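Side-chain contact in phosphotransferase system, mannose/fructose/N-acetylgalactosamine-specific component IIB (Thermoanaerobacter tengcongensis, PDB 3LFJ), which probably transfers phosphoryl groups to incoming sugars as the IIB component of a mannose-type phosphotransferase system in the cytoplasm: residues T109-M114 and V148-E153. Sequence-based numbering, arbitrary orientation.
Sequences TCKRVM and VKTLLE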
ATOM      1  N   THR A 109       2.365  -1.887   8.707  1.00 14.93           N
ATOM      2  CA  THR A 109       2.028  -3.192   8.177  1.00 13.68           C
ATOM      3  C   THR A 109       2.860  -3.484   6.933  1.00 13.29           C
ATOM      4  O   THR A 109       3.308  -4.606   6.728  1.00 14.44           O
ATOM      5  CB  THR A 109       0.520  -3.307   7.901  1.00 13.85           C
ATOM      6  OG1 THR A 109      -0.206  -3.049   9.119  1.00 14.13           O
ATOM      7  CG2 THR A 109       0.165  -4.699   7.398  1.00 14.21           C
ATOM      8  N   CYS A 110       3.096  -2.450   6.127  1.00 13.87           N
ATOM      9  CA  CYS A 110       3.968  -2.599   4.976  1.00 16.14           C
ATOM     10  C   CYS A 110       5.387  -2.984   5.427  1.00 15.30           C
ATOM     11  O   CYS A 110       5.981  -3.916   4.887  1.00 15.12           O
ATOM     12  CB  CYS A 110       3.965  -1.314   4.147  1.00 15.08           C
ATOM     13  SG  CYS A 110       5.026  -1.424   2.692  1.00 17.51           S
ATOM     14  N   LYS A 111       5.901  -2.300   6.447  1.00 14.54           N
ATOM     15  CA  LYS A 111       7.227  -2.628   6.987  1.00 14.25           C
ATOM     16  C   LYS A 111       7.291  -4.078   7.454  1.00 15.87           C
ATOM     17  O   LYS A 111       8.242  -4.797   7.158  1.00 17.08           O
ATOM     18  CB  LYS A 111       7.619  -1.673   8.122  1.00 17.51           C
ATOM     19  CG  LYS A 111       8.884  -2.098   8.892  1.00 20.91           C
ATOM     20  CD  LYS A 111       9.128  -1.148  10.063  1.00 24.64           C
ATOM     21  CE  LYS A 111      10.592  -1.091  10.475  1.00 36.27           C
ATOM     22  NZ  LYS A 111      11.163  -2.409  10.826  1.00 35.70           N
ATOM     23  N   ARG A 112       6.260  -4.525   8.172  1.00 15.51           N
ATOM     24  CA  ARG A 112       6.252  -5.911   8.623  1.00 16.22           C
ATOM     25  C   ARG A 112       6.342  -6.919   7.476  1.00 16.70           C
ATOM     26  O   ARG A 112       7.081  -7.922   7.572  1.00 18.67           O
ATOM     27  CB  ARG A 112       5.028  -6.196   9.495  1.00 15.93           C
ATOM     28  CG  ARG A 112       5.109  -5.527  10.850  1.00 15.44           C
ATOM     29  CD  ARG A 112       3.750  -5.545  11.534  1.00 19.00           C
ATOM     30  NE  ARG A 112       3.303  -6.915  11.754  1.00 18.87           N
ATOM     31  CZ  ARG A 112       2.026  -7.258  11.909  1.00 17.25           C
ATOM     32  NH1 ARG A 112       1.094  -6.317  11.842  1.00 18.00           N
ATOM     33  NH2 ARG A 112       1.695  -8.534  12.118  1.00 16.27           N
ATOM     34  N   VAL A 113       5.605  -6.694   6.385  1.00 14.97           N
ATOM     35  CA  VAL A 113       5.677  -7.642   5.283  1.00 13.87           C
ATOM     36  C   VAL A 113       6.995  -7.552   4.529  1.00 17.98           C
ATOM     37  O   VAL A 113       7.515  -8.565   4.087  1.00 18.90           O
ATOM     38  CB  VAL A 113       4.497  -7.576   4.293  1.00 18.32           C
ATOM     39  CG1 VAL A 113       3.186  -7.959   4.994  1.00 19.06           C
ATOM     40  CG2 VAL A 113       4.405  -6.240   3.642  1.00 21.13           C
ATOM     41  N   MET A 114       7.537  -6.352   4.382  1.00 17.61           N
ATOM     42  CA  MET A 114       8.838  -6.252   3.732  1.00 17.22           C
ATOM     43  C   MET A 114       9.922  -6.880   4.609  1.00 19.57           C
ATOM     44  O   MET A 114      10.806  -7.571   4.103  1.00 19.68           O
ATOM     45  CB  MET A 114       9.158  -4.805   3.383  1.00 16.71           C
ATOM     46  CG  MET A 114       8.165  -4.251   2.387  1.00 16.53           C
ATOM     47  SD  MET A 114       8.712  -2.700   1.656  1.00 24.54           S
ATOM     48  CE  MET A 114      10.028  -3.302   0.610  1.00 35.21           C
ATOM     49  N   VAL A 148       8.532   9.128   8.347  1.00 21.98           N
ATOM     50  CA  VAL A 148       9.437   9.425   7.250  1.00 20.34           C
ATOM     51  C   VAL A 148      10.746   8.652   7.423  1.00 22.09           C
ATOM     52  O   VAL A 148      11.282   8.131   6.446  1.00 22.21           O
ATOM     53  CB  VAL A 148       9.700  10.928   7.112  1.00 25.46           C
ATOM     54  CG1 VAL A 148      10.679  11.171   5.988  1.00 23.70           C
ATOM     55  CG2 VAL A 148       8.384  11.659   6.835  1.00 21.61           C
ATOM     56  N   LYS A 149      11.227   8.552   8.665  1.00 24.10           N
ATOM     57  CA  LYS A 149      12.414   7.747   8.964  1.00 27.20           C
ATOM     58  C   LYS A 149      12.194   6.286   8.562  1.00 25.07           C
ATOM     59  O   LYS A 149      13.071   5.639   7.980  1.00 25.64           O
ATOM     60  CB  LYS A 149      12.787   7.851  10.449  1.00 26.70           C
ATOM     61  CG  LYS A 149      13.406   9.191  10.840  1.00 34.69           C
ATOM     62  N   THR A 150      11.024   5.755   8.806  1.00 20.59           N
ATOM     63  CA  THR A 150      10.684   4.394   8.415  1.00 19.13           C
ATOM     64  C   THR A 150      10.664   4.243   6.897  1.00 18.28           C
ATOM     65  O   THR A 150      11.120   3.207   6.365  1.00 21.32           O
ATOM     66  CB  THR A 150       9.321   3.986   9.004  1.00 17.09           C
ATOM     67  OG1 THR A 150       9.377   4.049  10.434  1.00 22.66           O
ATOM     68  CG2 THR A 150       9.037   2.518   8.729  1.00 19.14           C
ATOM     69  N   LEU A 151      10.121   5.189   6.206  1.00 19.68           N
ATOM     70  CA  LEU A 151      10.084   5.098   4.755  1.00 20.24           C
ATOM     71  C   LEU A 151      11.497   5.123   4.171  1.00 21.39           C
ATOM     72  O   LEU A 151      11.815   4.353   3.266  1.00 20.52           O
ATOM     73  CB  LEU A 151       9.214   6.202   4.153  1.00 20.90           C
ATOM     74  CG  LEU A 151       7.712   6.044   4.435  1.00 20.92           C
ATOM     75  CD1 LEU A 151       6.950   7.240   3.896  1.00 18.52           C
ATOM     76  CD2 LEU A 151       7.186   4.761   3.828  1.00 17.38           C
ATOM     77  N   LEU A 152      12.340   5.979   4.738  1.00 24.49           N
ATOM     78  CA  LEU A 152      13.739   6.056   4.326  1.00 25.37           C
ATOM     79  C   LEU A 152      14.459   4.736   4.565  1.00 29.29           C
ATOM     80  O   LEU A 152      15.275   4.305   3.744  1.00 28.05           O
ATOM     81  CB  LEU A 152      14.442   7.188   5.067  1.00 25.22           C
ATOM     82  CG  LEU A 152      14.055   8.577   4.556  1.00 30.55           C
ATOM     83  CD1 LEU A 152      14.622   9.677   5.433  1.00 33.02           C
ATOM     84  CD2 LEU A 152      14.508   8.750   3.112  1.00 29.51           C
ATOM     85  N   GLU A 153      14.154   4.094   5.687  1.00 28.96           N
ATOM     86  CA  GLU A 153      14.755   2.810   6.012  1.00 25.45           C
ATOM     87  C   GLU A 153      14.324   1.721   5.025  1.00 28.11           C
ATOM     88  O   GLU A 153      15.132   0.876   4.629  1.00 28.47           O
ATOM     89  CB  GLU A 153      14.433   2.427   7.458  1.00 27.83           C
ATOM     90  CG  GLU A 153      14.901   1.057   7.873  1.00 40.07           C
ATOM     91  CD  GLU A 153      14.543   0.741   9.315  1.00 52.34           C
ATOM     92  OE1 GLU A 153      13.415   1.076   9.743  1.00 49.68           O
ATOM     93  OE2 GLU A 153      15.391   0.151  10.018  1.00 59.39           O
TER
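Lys111 reaches from helix 107-115 across to Thr150 and Glu153 on helix 145-158, and its chain carries the whole contact. CB already points at the other helix, yet its closest approach to Thr150 CG2 is still 4.5 Å. CG stands anti to the backbone N (chi1 170°) and comes no nearer. CD makes the first real touch, lying 3.9 Å from Thr150 CG2, a methyl-to-methylene van der Waals contact in which the two side chains cross at about a right angle. CE then passes to Glu153, 3.6 Å from its OE1, close enough for the methylene beside the ammonium to face the carboxylate. Although its CB does not point at helix 107-115, the extended Glu153 chain brings the carboxylate near. The Lys111 chain bends at its last torsion (chi4 -57°), and NZ remains 4.3 Å from Glu153 OE1, beyond a salt bridge; the opposite charges probably attract only mildly.

The polar ends each have partners within their own helix: salt bridges join Lys111 NZ to Asp115 OD2 and Glu153 OE2 to Lys157 NZ, and Thr150 OG1 is hydrogen-bonded to Asp146 O. With no hydrogen bond crossing, 101 Å² buried in total and the nearest CA atoms, those of Lys111 and Thr150, 8.0 Å apart, this is a light contact of partly exposed side chains. Its two helices are neighbours on one face of the parallel part of the sheet: 107-115 leads from strand 98-104 to 122-127, and 145-158 precedes strand 161-164, the packing of successive beta-alpha-beta crossovers in an alpha/beta sandwich.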